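Local structure of sperm-specific class P protein 34 (Caenorhabditis elegans, 1M1S) at residues A[12-17]-A[28-33]; A[18-23]-A[111-116]; A[35-40]-A[86-91]; A[41-46]-A[82-87]; A[51-56]-A[68-73]. The protein is of unknown function but belongs to the major sperm protein family and probably serves in nematode sperm. All blocks are in the same frame, centred on the assembly; numbering follows the deposited sequence.

Interaction 1: A[12-17]-A[28-33]; sequences NVDPPT and THNITS
His29 and Pro15 meet at about a right angle at one end of an antiparallel beta hairpin, the first of the immunoglobulin-like major sperm protein fold. The imidazole turns its edge to the bend: ND1 donates to Pro15 O at 3.1 Å (157°), with that oxygen in the ring plane, and CE1 lies 3.4 Å from Thr17 O. With CG beside the backbone N (chi1 -56°), the ring reaches past the end of strand 12-14, where a cis peptide bond precedes Pro15 and the chain turns off its course. NE2 is hydrogen-bonded to Ser27 OG, which fixes the ring at its other nitrogen. An alanine in place of His29 would probably leave Pro15 O without its donor and take from Ser27 OG one of two partners, the other being Tyr20 OH, so that the cis-proline turn is held less firmly. Further along, side chains alternate. Val13 and Ile31 face the core, both touching Ile84, while Asp14 and Asn30 stand on the other face with their CB atoms 3.9 Å apart. Paired backbone bonds join Asn12 with Thr32 and Asp14 with Asn30. Val13 CG1 packs obliquely on His29 CB at 3.8 Å.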
# COMPACT_ATOMS: atom_id res chain seq x y z
N ASN A 12 -6.16 6.86 -2.63
CA ASN A 12 -5.15 7.86 -2.28
C ASN A 12 -4.44 7.39 -1.01
O ASN A 12 -5.04 6.74 -0.15
CB ASN A 12 -5.79 9.23 -2.06
CG ASN A 12 -6.25 9.88 -3.35
OD1 ASN A 12 -5.49 9.98 -4.33
ND2 ASN A 12 -7.50 10.34 -3.36
N VAL A 13 -3.14 7.67 -0.93
CA VAL A 13 -2.36 7.28 0.23
C VAL A 13 -1.88 8.53 0.95
O VAL A 13 -1.31 9.44 0.35
CB VAL A 13 -1.15 6.38 -0.16
CG1 VAL A 13 -0.65 5.61 1.06
CG2 VAL A 13 -1.56 5.39 -1.22
N ASP A 14 -2.09 8.54 2.27
CA ASP A 14 -1.72 9.64 3.09
C ASP A 14 -0.69 9.25 4.13
O ASP A 14 -0.96 8.44 5.00
CB ASP A 14 -3.01 10.17 3.72
CG ASP A 14 -3.98 10.63 2.64
OD1 ASP A 14 -3.51 10.90 1.50
OD2 ASP A 14 -5.19 10.71 2.91
N PRO A 15 0.54 9.78 4.03
CA PRO A 15 1.09 10.72 3.04
C PRO A 15 1.43 9.92 1.79
O PRO A 15 1.33 8.70 1.78
CB PRO A 15 2.35 11.21 3.76
CG PRO A 15 1.97 11.16 5.19
CD PRO A 15 1.35 9.79 5.24
N PRO A 16 1.79 10.62 0.69
CA PRO A 16 2.13 9.91 -0.54
C PRO A 16 3.60 9.55 -0.59
O PRO A 16 4.13 9.17 -1.65
CB PRO A 16 1.77 10.93 -1.62
CG PRO A 16 2.04 12.22 -0.95
CD PRO A 16 1.43 12.01 0.40
N THR A 17 4.26 9.75 0.55
CA THR A 17 5.68 9.47 0.71
C THR A 17 5.90 9.17 2.17
O THR A 17 5.11 9.54 3.01
CB THR A 17 6.56 10.70 0.34
OG1 THR A 17 6.29 11.15 -0.99
CG2 THR A 17 8.01 10.35 0.43
N THR A 28 2.80 5.80 9.45
CA THR A 28 1.52 5.13 9.21
C THR A 28 0.89 5.82 7.99
O THR A 28 1.12 7.02 7.76
CB THR A 28 0.51 5.26 10.41
OG1 THR A 28 1.13 4.91 11.66
CG2 THR A 28 -0.67 4.31 10.20
N HIS A 29 0.18 5.05 7.17
CA HIS A 29 -0.48 5.62 6.00
C HIS A 29 -1.96 5.28 5.94
O HIS A 29 -2.39 4.23 6.38
CB HIS A 29 0.24 5.22 4.71
CG HIS A 29 1.70 5.59 4.69
ND1 HIS A 29 2.21 6.60 3.92
CD2 HIS A 29 2.75 5.08 5.39
CE1 HIS A 29 3.51 6.72 4.14
NE2 HIS A 29 3.86 5.80 5.02
N ASN A 30 -2.73 6.19 5.39
CA ASN A 30 -4.16 6.02 5.26
C ASN A 30 -4.49 5.73 3.80
O ASN A 30 -4.24 6.56 2.94
CB ASN A 30 -4.83 7.33 5.71
CG ASN A 30 -6.36 7.25 5.75
OD1 ASN A 30 -6.95 6.22 5.41
ND2 ASN A 30 -7.00 8.36 6.17
N ILE A 31 -5.01 4.55 3.49
CA ILE A 31 -5.39 4.26 2.11
C ILE A 31 -6.90 4.51 2.08
O ILE A 31 -7.64 3.80 2.75
CB ILE A 31 -5.07 2.81 1.69
CG1 ILE A 31 -3.58 2.56 1.85
CG2 ILE A 31 -5.48 2.55 0.25
CD1 ILE A 31 -3.16 1.14 1.58
N THR A 32 -7.33 5.56 1.39
CA THR A 32 -8.76 5.87 1.32
C THR A 32 -9.39 5.61 -0.02
O THR A 32 -8.80 5.88 -1.06
CB THR A 32 -9.06 7.30 1.79
OG1 THR A 32 -8.11 8.21 1.25
CG2 THR A 32 -9.01 7.36 3.28
N SER A 33 -10.60 5.05 0.02
CA SER A 33 -11.34 4.71 -1.18
C SER A 33 -12.19 5.84 -1.75
O SER A 33 -12.61 6.75 -1.04
CB SER A 33 -12.23 3.50 -0.90
OG SER A 33 -12.91 3.08 -2.07

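Interaction 2: A[18-23]-A[111-116]; sequences GNYPAT and VKLIAA
Tyr20 lays the edge of its ring against Leu113: CD2 of the leucine lies near the ring plane, 3.7 Å from Tyr20 CE1 and 3.2 Å from Tyr20 OH. Tyr20 CG lies beside its own backbone N (chi1 -39°), which folds the ring back over Gly18, whose carbonyl carbon sits under one face, offset toward the rim; without a side chain, Gly18 does not compete with the phenol there. On the other side of the sheet Asn19 and Ile114 stand side by side, pointing the same way, with Asn19 OD1 3.6 Å from Ile114 CD1. At the end of the pairing, Ala22 N donates at 2.7 Å to Ala116 O, an oxygen of the C-terminal carboxylate, from above the plane of that group; the chain terminus is thus tied to the turn after strand 18-20.

Behind these contacts lies a regular backbone pattern in which Gly18 N, Tyr20 N and the nitrogens of Ile114 and Ala116 donate alternately across the strands. Tyr20 N to Ile114 O, at 2.9 Å and 172°, is nearly straight. The phenol itself is positioned from outside: Tyr20 OH is hydrogen-bonded to Ser27 OG, and its ring meets that of Tyr51 with the planes about 55° apart. Leu113 packs onto Ile70 and Ile82, so the Tyr20 face belongs to the core. Two strands running side by side in one direction, the second half of the first strand joined to the last, are characteristic of immunoglobulin-like sandwiches whose first strand crosses from one sheet to the other.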
# COMPACT_ATOMS: atom_id res chain seq x y z
N GLY A 18 7.00 8.47 2.44
CA GLY A 18 7.40 8.14 3.79
C GLY A 18 8.86 8.57 3.85
O GLY A 18 9.69 8.13 3.04
N ASN A 19 9.16 9.51 4.73
CA ASN A 19 10.52 10.00 4.88
C ASN A 19 11.07 9.55 6.25
O ASN A 19 10.58 9.97 7.29
CB ASN A 19 10.53 11.53 4.74
CG ASN A 19 10.03 11.99 3.36
OD1 ASN A 19 10.83 12.41 2.49
ND2 ASN A 19 8.71 11.90 3.14
N TYR A 20 12.16 8.77 6.22
CA TYR A 20 12.78 8.19 7.41
C TYR A 20 14.26 8.49 7.66
O TYR A 20 14.96 9.04 6.83
CB TYR A 20 12.65 6.67 7.36
CG TYR A 20 11.36 6.21 6.83
CD1 TYR A 20 11.25 5.83 5.51
CD2 TYR A 20 10.24 6.14 7.64
CE1 TYR A 20 10.03 5.38 4.99
CE2 TYR A 20 9.03 5.70 7.14
CZ TYR A 20 8.93 5.31 5.81
OH TYR A 20 7.73 4.81 5.32
N PRO A 21 14.73 8.16 8.86
CA PRO A 21 16.12 8.36 9.24
C PRO A 21 16.80 7.07 8.89
O PRO A 21 16.37 6.01 9.33
CB PRO A 21 16.04 8.53 10.74
CG PRO A 21 14.67 8.96 10.96
CD PRO A 21 13.90 8.11 10.06
N ALA A 22 17.85 7.16 8.09
CA ALA A 22 18.56 5.98 7.65
C ALA A 22 18.65 4.87 8.68
O ALA A 22 18.22 3.75 8.40
CB ALA A 22 19.93 6.34 7.16
N THR A 23 19.06 5.19 9.90
CA THR A 23 19.22 4.16 10.92
C THR A 23 17.97 3.51 11.44
O THR A 23 18.05 2.52 12.14
CB THR A 23 19.97 4.65 12.15
OG1 THR A 23 19.24 5.71 12.77
CG2 THR A 23 21.35 5.09 11.76
N VAL A 111 4.23 4.70 -3.55
CA VAL A 111 4.65 5.44 -2.37
C VAL A 111 6.18 5.43 -2.32
O VAL A 111 6.82 4.37 -2.34
CB VAL A 111 4.07 4.83 -1.10
CG1 VAL A 111 4.31 5.76 0.10
CG2 VAL A 111 2.59 4.50 -1.31
N LYS A 112 6.77 6.63 -2.32
CA LYS A 112 8.22 6.76 -2.26
C LYS A 112 8.65 6.51 -0.84
O LYS A 112 7.91 6.79 0.08
CB LYS A 112 8.63 8.17 -2.64
CG LYS A 112 8.00 8.73 -3.90
CD LYS A 112 8.66 10.07 -4.24
CE LYS A 112 8.51 10.43 -5.71
NZ LYS A 112 9.50 11.43 -6.20
N LEU A 113 9.84 5.95 -0.66
CA LEU A 113 10.38 5.71 0.67
C LEU A 113 11.85 6.19 0.67
O LEU A 113 12.76 5.50 0.20
CB LEU A 113 10.24 4.23 1.06
CG LEU A 113 8.84 3.60 1.12
CD1 LEU A 113 8.93 2.10 1.39
CD2 LEU A 113 7.94 4.29 2.15
N ILE A 114 12.03 7.43 1.14
CA ILE A 114 13.35 8.07 1.21
C ILE A 114 13.93 7.94 2.61
O ILE A 114 13.37 8.44 3.57
CB ILE A 114 13.26 9.59 0.90
CG1 ILE A 114 12.58 9.85 -0.45
CG2 ILE A 114 14.66 10.19 0.91
CD1 ILE A 114 12.19 11.33 -0.68
N ALA A 115 15.07 7.26 2.71
CA ALA A 115 15.74 7.07 3.99
C ALA A 115 17.03 7.84 3.93
O ALA A 115 17.89 7.54 3.13
CB ALA A 115 16.02 5.61 4.22
N ALA A 116 17.16 8.86 4.76
CA ALA A 116 18.38 9.64 4.74
C ALA A 116 18.77 10.16 6.10
O ALA A 116 19.09 9.32 6.97
CB ALA A 116 18.25 10.79 3.74
OXT ALA A 116 18.81 11.40 6.28

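Interaction 3: A[35-40]-A[86-91]; sequences SDSRLA and YAEVPA
Arg38 leans across Val89 and sends its guanidinium toward the chain beyond it. Its CB starts against the valine, 3.7 Å from Val89 CG2, and CG keeps to the same methyl. With CG anti to the backbone N (chi1 -159°) and the chain bent at chi2 and chi3, the side chain then swings toward Pro90 and Ala91. NE makes a long, weak ion pair with Asp61 OD1. At the tip, NH1 comes 3.0 Å from Ala91 O and 3.2 Å from Pro90 O, the latter near the guanidinium plane at its edge. NH2 is hydrogen-bonded to Glu93 O, and the charged group also makes a cation-pi contact with Phe59. The arginine thus ends among backbone carbonyls of residues 90 to 93, with one sound bond, from NH2.

The backbones run antiparallel. Val89 N donates to Arg38 O at 2.6 Å, and Ala40 N to Ala87 O at 3.0 Å (154°); the return bond from Ala87 N to Ala40 O is weak. Between them Leu39 and Glu88 lie side by side, Leu39 CD2 resting 3.8 Å from Glu88 CG. Ser35 OG accepts from Ser37 N, two residues on, an ST turn on the approach to Arg38. Ala40 CB meets Val89 CG1 on the side of the sheet where the short helix 98-101 lies, Pro99 packing on Ala40, Ala87 and Val89. Leu39 and Tyr86 instead touch Ile11 of strand 11-20, while strand 51-60 adds a backbone hydrogen bond between Val60 and Leu39.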
# COMPACT_ATOMS: atom_id res chain seq x y z
N SER A 35 -14.32 4.79 -4.59
CA SER A 35 -15.30 4.04 -5.37
C SER A 35 -16.48 3.73 -4.49
O SER A 35 -16.41 3.81 -3.26
CB SER A 35 -14.71 2.72 -5.90
OG SER A 35 -15.60 2.09 -6.81
N ASP A 36 -17.61 3.44 -5.13
CA ASP A 36 -18.79 3.08 -4.37
C ASP A 36 -18.80 1.56 -4.25
O ASP A 36 -19.71 0.96 -3.67
CB ASP A 36 -20.05 3.61 -5.05
CG ASP A 36 -20.10 5.11 -5.09
OD1 ASP A 36 -19.96 5.76 -4.02
OD2 ASP A 36 -20.30 5.63 -6.21
N SER A 37 -17.75 0.96 -4.78
CA SER A 37 -17.55 -0.48 -4.75
C SER A 37 -16.41 -0.74 -3.81
O SER A 37 -15.64 0.15 -3.49
CB SER A 37 -17.18 -0.98 -6.14
OG SER A 37 -16.58 -2.25 -6.04
N ARG A 38 -16.30 -1.99 -3.37
CA ARG A 38 -15.23 -2.37 -2.46
C ARG A 38 -13.96 -2.63 -3.27
O ARG A 38 -14.00 -2.96 -4.45
CB ARG A 38 -15.64 -3.61 -1.67
CG ARG A 38 -14.88 -3.82 -0.35
CD ARG A 38 -15.81 -4.46 0.71
NE ARG A 38 -15.27 -5.65 1.38
CZ ARG A 38 -15.25 -6.88 0.87
NH1 ARG A 38 -15.73 -7.12 -0.35
NH2 ARG A 38 -14.77 -7.87 1.59
N LEU A 39 -12.82 -2.40 -2.61
CA LEU A 39 -11.51 -2.59 -3.22
C LEU A 39 -10.62 -3.58 -2.47
O LEU A 39 -10.76 -3.80 -1.26
CB LEU A 39 -10.78 -1.24 -3.34
CG LEU A 39 -11.41 -0.06 -4.09
CD1 LEU A 39 -10.58 1.17 -3.82
CD2 LEU A 39 -11.50 -0.35 -5.58
N ALA A 40 -9.71 -4.19 -3.23
CA ALA A 40 -8.75 -5.13 -2.71
C ALA A 40 -7.43 -4.48 -3.05
O ALA A 40 -7.30 -3.88 -4.10
CB ALA A 40 -8.88 -6.46 -3.43
N TYR A 86 -4.69 -2.02 -6.95
CA TYR A 86 -6.06 -2.21 -6.43
C TYR A 86 -6.98 -2.85 -7.44
O TYR A 86 -6.62 -2.99 -8.61
CB TYR A 86 -6.69 -0.92 -5.89
CG TYR A 86 -6.71 0.23 -6.85
CD1 TYR A 86 -7.79 0.42 -7.75
CD2 TYR A 86 -5.65 1.13 -6.89
CE1 TYR A 86 -7.77 1.49 -8.66
CE2 TYR A 86 -5.63 2.18 -7.77
CZ TYR A 86 -6.68 2.36 -8.66
OH TYR A 86 -6.56 3.37 -9.57
N ALA A 87 -8.17 -3.20 -7.01
CA ALA A 87 -9.12 -3.82 -7.90
C ALA A 87 -10.46 -3.68 -7.24
O ALA A 87 -10.52 -3.65 -6.03
CB ALA A 87 -8.79 -5.29 -8.04
N GLU A 88 -11.53 -3.61 -8.02
CA GLU A 88 -12.88 -3.52 -7.47
C GLU A 88 -13.36 -4.91 -7.15
O GLU A 88 -13.06 -5.84 -7.88
CB GLU A 88 -13.81 -2.90 -8.48
CG GLU A 88 -13.63 -1.44 -8.56
CD GLU A 88 -13.96 -0.91 -9.93
OE1 GLU A 88 -14.83 -1.52 -10.60
OE2 GLU A 88 -13.34 0.11 -10.34
N VAL A 89 -14.06 -5.06 -6.04
CA VAL A 89 -14.53 -6.38 -5.65
C VAL A 89 -15.97 -6.40 -5.12
O VAL A 89 -16.41 -5.44 -4.45
CB VAL A 89 -13.58 -7.03 -4.58
CG1 VAL A 89 -12.19 -7.25 -5.15
CG2 VAL A 89 -13.50 -6.17 -3.33
N PRO A 90 -16.73 -7.48 -5.43
CA PRO A 90 -18.11 -7.55 -4.93
C PRO A 90 -18.01 -7.76 -3.44
O PRO A 90 -17.02 -8.35 -2.97
CB PRO A 90 -18.63 -8.83 -5.56
CG PRO A 90 -17.78 -9.01 -6.75
CD PRO A 90 -16.43 -8.66 -6.25
N ALA A 91 -19.03 -7.32 -2.71
CA ALA A 91 -19.07 -7.51 -1.27
C ALA A 91 -18.69 -8.99 -0.97
O ALA A 91 -17.86 -9.28 -0.10
CB ALA A 91 -20.48 -7.20 -0.77

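Interaction 4: A[41-46]-A[82-87]; sequences FKVKSS and IVIQYA
The Phe41 ring takes Ile84 obliquely, the methyl CG2 standing 4.1 Å from Phe41 CD1 and 3.8 Å from Phe41 CB, while Val43 CG2 lies in the ring plane at an edge. Phe41 CG sits between the backbone N and the carbonyl carbon (chi1 70°), a position that carries the ring away from the partner strand and into the interior, where it also packs on Ile31, Val60 and Ser66. The Tyr86 ring likewise leads away from Phe41, toward Ile11, though the two residues are paired in the backbone register.

These segments belong to strands 38-45 and 79-89, which match strands C and F of an immunoglobulin-like sandwich. Their antiparallel pairing is regular: Lys42 exchanges backbone bonds with Gln85, and Lys44 with Val83, where Lys44 N to Val83 O is almost straight at 174°. The inward side is apolar, with Val43 CG1 crossing obliquely to Ile82 CG2 at 3.6 Å, and Ile84 continuing onto Val13 and Leu68 of the facing strands.

On the outward side lysines run over their neighbours. Lys42 stretches fully extended beside Gln85, pointing the same way, whereas Lys44 bends at chi3 and crosses that glutamine obliquely, its CD 4.0 Å from Gln85 CG. Val83 meets the base of the same lysine, CB to CB, at 4.2 Å.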
# COMPACT_ATOMS: atom_id res chain seq x y z
N PHE A 41 -6.46 -4.52 -2.15
CA PHE A 41 -5.19 -3.92 -2.49
C PHE A 41 -4.03 -4.88 -2.28
O PHE A 41 -4.07 -5.73 -1.37
CB PHE A 41 -5.00 -2.56 -1.81
CG PHE A 41 -4.77 -2.61 -0.32
CD1 PHE A 41 -3.49 -2.78 0.21
CD2 PHE A 41 -5.83 -2.43 0.57
CE1 PHE A 41 -3.26 -2.76 1.60
CE2 PHE A 41 -5.62 -2.41 1.96
CZ PHE A 41 -4.33 -2.57 2.48
N LYS A 42 -3.03 -4.75 -3.14
CA LYS A 42 -1.81 -5.55 -3.11
C LYS A 42 -0.64 -4.60 -2.93
O LYS A 42 -0.54 -3.63 -3.66
CB LYS A 42 -1.64 -6.28 -4.43
CG LYS A 42 -0.34 -7.04 -4.54
CD LYS A 42 -0.27 -7.82 -5.82
CE LYS A 42 1.04 -8.54 -5.90
NZ LYS A 42 1.16 -9.39 -7.12
N VAL A 43 0.27 -4.92 -2.01
CA VAL A 43 1.44 -4.07 -1.75
C VAL A 43 2.79 -4.69 -2.17
O VAL A 43 3.26 -5.65 -1.56
CB VAL A 43 1.46 -3.64 -0.26
CG1 VAL A 43 2.55 -2.63 0.01
CG2 VAL A 43 0.13 -3.08 0.11
N LYS A 44 3.38 -4.14 -3.23
CA LYS A 44 4.66 -4.58 -3.79
C LYS A 44 5.73 -3.70 -3.22
O LYS A 44 5.69 -2.49 -3.35
CB LYS A 44 4.62 -4.49 -5.32
CG LYS A 44 3.45 -5.24 -5.90
CD LYS A 44 3.18 -4.86 -7.33
CE LYS A 44 3.88 -5.78 -8.30
NZ LYS A 44 3.16 -5.82 -9.61
N SER A 45 6.70 -4.34 -2.57
CA SER A 45 7.76 -3.62 -1.92
C SER A 45 9.08 -3.84 -2.63
O SER A 45 9.42 -4.96 -2.95
CB SER A 45 7.84 -4.10 -0.48
OG SER A 45 8.81 -3.40 0.27
N SER A 46 9.85 -2.77 -2.79
CA SER A 46 11.15 -2.81 -3.46
C SER A 46 12.24 -3.32 -2.55
O SER A 46 13.12 -4.06 -2.96
CB SER A 46 11.54 -1.41 -3.93
OG SER A 46 12.01 -0.65 -2.83
N ILE A 82 7.06 1.54 -2.87
CA ILE A 82 6.00 0.58 -2.58
C ILE A 82 4.95 0.84 -3.65
O ILE A 82 4.61 2.00 -3.90
CB ILE A 82 5.35 0.85 -1.21
CG1 ILE A 82 6.10 0.12 -0.11
CG2 ILE A 82 3.87 0.46 -1.21
CD1 ILE A 82 5.67 0.56 1.23
N VAL A 83 4.49 -0.21 -4.32
CA VAL A 83 3.48 -0.02 -5.34
C VAL A 83 2.20 -0.68 -4.87
O VAL A 83 2.17 -1.89 -4.68
CB VAL A 83 3.89 -0.61 -6.72
CG1 VAL A 83 2.85 -0.28 -7.77
CG2 VAL A 83 5.20 -0.04 -7.16
N ILE A 84 1.16 0.12 -4.68
CA ILE A 84 -0.11 -0.43 -4.24
C ILE A 84 -0.98 -0.61 -5.46
O ILE A 84 -1.21 0.34 -6.20
CB ILE A 84 -0.83 0.49 -3.22
CG1 ILE A 84 0.07 0.77 -2.04
CG2 ILE A 84 -2.10 -0.19 -2.69
CD1 ILE A 84 -0.35 1.96 -1.32
N GLN A 85 -1.37 -1.86 -5.71
CA GLN A 85 -2.26 -2.17 -6.83
C GLN A 85 -3.63 -2.36 -6.22
O GLN A 85 -3.72 -2.78 -5.06
CB GLN A 85 -1.85 -3.47 -7.53
CG GLN A 85 -0.45 -3.47 -8.15
CD GLN A 85 -0.25 -4.62 -9.13
OE1 GLN A 85 -0.80 -5.71 -8.94
NE2 GLN A 85 0.53 -4.38 -10.19
N TYR A 86 -4.69 -2.02 -6.95
CA TYR A 86 -6.06 -2.21 -6.43
C TYR A 86 -6.98 -2.85 -7.44
O TYR A 86 -6.62 -2.99 -8.61
CB TYR A 86 -6.69 -0.92 -5.89
CG TYR A 86 -6.71 0.23 -6.85
CD1 TYR A 86 -7.79 0.42 -7.75
CD2 TYR A 86 -5.65 1.13 -6.89
CE1 TYR A 86 -7.77 1.49 -8.66
CE2 TYR A 86 -5.63 2.18 -7.77
CZ TYR A 86 -6.68 2.36 -8.66
OH TYR A 86 -6.56 3.37 -9.57
N ALA A 87 -8.17 -3.20 -7.01
CA ALA A 87 -9.12 -3.82 -7.90
C ALA A 87 -10.46 -3.68 -7.24
O ALA A 87 -10.52 -3.65 -6.03
CB ALA A 87 -8.79 -5.29 -8.04

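Interaction 5: A[51-56]-A[68-73]; sequences YRVRPV and LDINRL
Asp69 N donates to Arg54 O at 2.5 Å (167°), a short, nearly straight bond. The pair forms an antiparallel beta hairpin of the immunoglobulin-like fold, irregularly bonded on the 51-54 side, where the bond from Arg52 N to Asn71 O is bent. Tyr51 crosses Arg72 obliquely, the guanidinium plane 65° from the ring; Arg72 CD rests 3.7 Å from Tyr51 CE2, and NH1 comes close to CE1, which lies in the guanidinium plane at its edge. Arg72 is held beyond this by hydrogen bonds from NE to Ala22 O and from NH2 to Pro76 O. Tyr51 CD2 rests 3.9 Å from Ile70 CG2. Without the ring, an alanine at Tyr51 would probably open a gap beside Ile70 and leave the Arg72 side chain without its aromatic neighbour. Further along the strand, Val53 packs with both branches. CG1, anti to the backbone N (chi1 -168°), meets Leu68 CD1 at 3.5 Å, and CG2 presses tightly on Ile70 CG2. Arg52 and Asn71 stand side by side on the outer face, where Asp69 also forms a salt bridge with Lys67. At the cis-proline that ends the pairing, Pro55 CD touches Leu68 CD1 at 4.0 Å.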
# COMPACT_ATOMS: atom_id res chain seq x y z
N TYR A 51 12.81 -2.19 5.01
CA TYR A 51 11.41 -1.85 5.17
C TYR A 51 10.55 -3.06 5.48
O TYR A 51 10.79 -4.16 4.98
CB TYR A 51 10.91 -1.15 3.90
CG TYR A 51 11.52 0.21 3.73
CD1 TYR A 51 12.55 0.44 2.81
CD2 TYR A 51 11.09 1.28 4.50
CE1 TYR A 51 13.12 1.71 2.67
CE2 TYR A 51 11.65 2.54 4.37
CZ TYR A 51 12.66 2.75 3.46
OH TYR A 51 13.21 4.00 3.38
N ARG A 52 9.57 -2.86 6.36
CA ARG A 52 8.63 -3.88 6.77
C ARG A 52 7.26 -3.23 6.69
O ARG A 52 6.85 -2.48 7.58
CB ARG A 52 8.94 -4.32 8.19
CG ARG A 52 7.81 -5.06 8.91
CD ARG A 52 8.24 -5.36 10.35
NE ARG A 52 7.20 -5.17 11.37
CZ ARG A 52 7.43 -4.75 12.61
NH1 ARG A 52 8.67 -4.46 13.00
NH2 ARG A 52 6.43 -4.61 13.47
N VAL A 53 6.58 -3.50 5.58
CA VAL A 53 5.25 -2.96 5.31
C VAL A 53 4.13 -3.97 5.68
O VAL A 53 4.29 -5.19 5.52
CB VAL A 53 5.18 -2.43 3.86
CG1 VAL A 53 3.93 -1.62 3.64
CG2 VAL A 53 6.37 -1.58 3.59
N ARG A 54 3.04 -3.47 6.25
CA ARG A 54 1.92 -4.31 6.70
C ARG A 54 0.59 -3.58 6.51
O ARG A 54 0.47 -2.42 6.87
CB ARG A 54 2.06 -4.67 8.19
CG ARG A 54 3.37 -5.30 8.59
CD ARG A 54 3.25 -6.07 9.88
NE ARG A 54 4.52 -6.68 10.27
CZ ARG A 54 5.18 -7.58 9.56
NH1 ARG A 54 4.72 -7.99 8.39
NH2 ARG A 54 6.33 -8.06 10.01
N PRO A 55 -0.46 -4.25 5.98
CA PRO A 55 -0.55 -5.65 5.50
C PRO A 55 0.03 -5.70 4.10
O PRO A 55 0.59 -4.72 3.63
CB PRO A 55 -2.07 -5.89 5.48
CG PRO A 55 -2.73 -4.58 5.88
CD PRO A 55 -1.69 -3.53 5.69
N VAL A 56 -0.05 -6.85 3.44
CA VAL A 56 0.45 -6.95 2.07
C VAL A 56 -0.78 -6.86 1.18
O VAL A 56 -0.80 -6.14 0.18
CB VAL A 56 1.19 -8.25 1.80
CG1 VAL A 56 1.65 -8.29 0.35
CG2 VAL A 56 2.36 -8.37 2.72
N LEU A 68 -1.93 1.44 6.45
CA LEU A 68 -0.75 0.77 5.99
C LEU A 68 0.39 1.07 6.93
O LEU A 68 0.62 2.22 7.27
CB LEU A 68 -0.39 1.27 4.56
CG LEU A 68 0.74 0.59 3.79
CD1 LEU A 68 0.47 -0.91 3.63
CD2 LEU A 68 0.89 1.26 2.42
N ASP A 69 1.06 -0.00 7.38
CA ASP A 69 2.20 0.08 8.28
C ASP A 69 3.53 -0.25 7.60
O ASP A 69 3.75 -1.42 7.26
CB ASP A 69 1.97 -0.78 9.51
CG ASP A 69 0.85 -0.33 10.37
OD1 ASP A 69 0.38 0.80 10.05
OD2 ASP A 69 0.46 -1.03 11.31
N ILE A 70 4.37 0.76 7.33
CA ILE A 70 5.71 0.62 6.73
C ILE A 70 6.69 0.82 7.90
O ILE A 70 6.51 1.78 8.65
CB ILE A 70 5.92 1.71 5.63
CG1 ILE A 70 4.73 1.75 4.73
CG2 ILE A 70 7.20 1.53 4.92
CD1 ILE A 70 4.69 2.88 3.71
N ASN A 71 7.70 -0.03 8.07
CA ASN A 71 8.60 0.16 9.20
C ASN A 71 10.05 0.15 8.73
O ASN A 71 10.55 -0.85 8.22
CB ASN A 71 8.34 -0.89 10.28
CG ASN A 71 9.15 -0.64 11.55
OD1 ASN A 71 9.30 0.51 11.98
ND2 ASN A 71 9.73 -1.71 12.12
N ARG A 72 10.72 1.29 8.91
CA ARG A 72 12.12 1.41 8.53
C ARG A 72 13.01 0.83 9.62
O ARG A 72 12.80 1.05 10.83
CB ARG A 72 12.51 2.88 8.24
CG ARG A 72 14.01 3.16 8.00
CD ARG A 72 14.54 2.63 6.65
NE ARG A 72 16.00 2.69 6.58
CZ ARG A 72 16.73 2.48 5.48
NH1 ARG A 72 16.15 2.20 4.32
NH2 ARG A 72 18.06 2.62 5.52
N LEU A 73 13.94 0.01 9.16
CA LEU A 73 14.92 -0.68 10.00
C LEU A 73 16.31 -0.14 9.64
O LEU A 73 16.50 0.46 8.58
CB LEU A 73 14.86 -2.18 9.68
CG LEU A 73 13.49 -2.82 9.85
CD1 LEU A 73 13.32 -3.97 8.88
CD2 LEU A 73 13.28 -3.24 11.30

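In the fold
All five contacts belong to one seven-stranded beta structure of the major sperm protein type. Interactions 1 and 2 share strand 11-20, which pairs with strand 25-33 before its cis-proline bend and with strand 107-115 after it. Interactions 3 and 4 follow each other along strands 38-45 and 79-89, their centres about 15 Å apart. Interaction 5 is nested along the chain within the loops closed by 2, 3 and 4. Interactions 2 and 3 lie at opposite ends, centres about 30 Å apart. Interaction 4, nearest the centre of the chain, touches 1, 2 and 5 through Ile82 and Ile84, so a common apolar core binds both layers of strands.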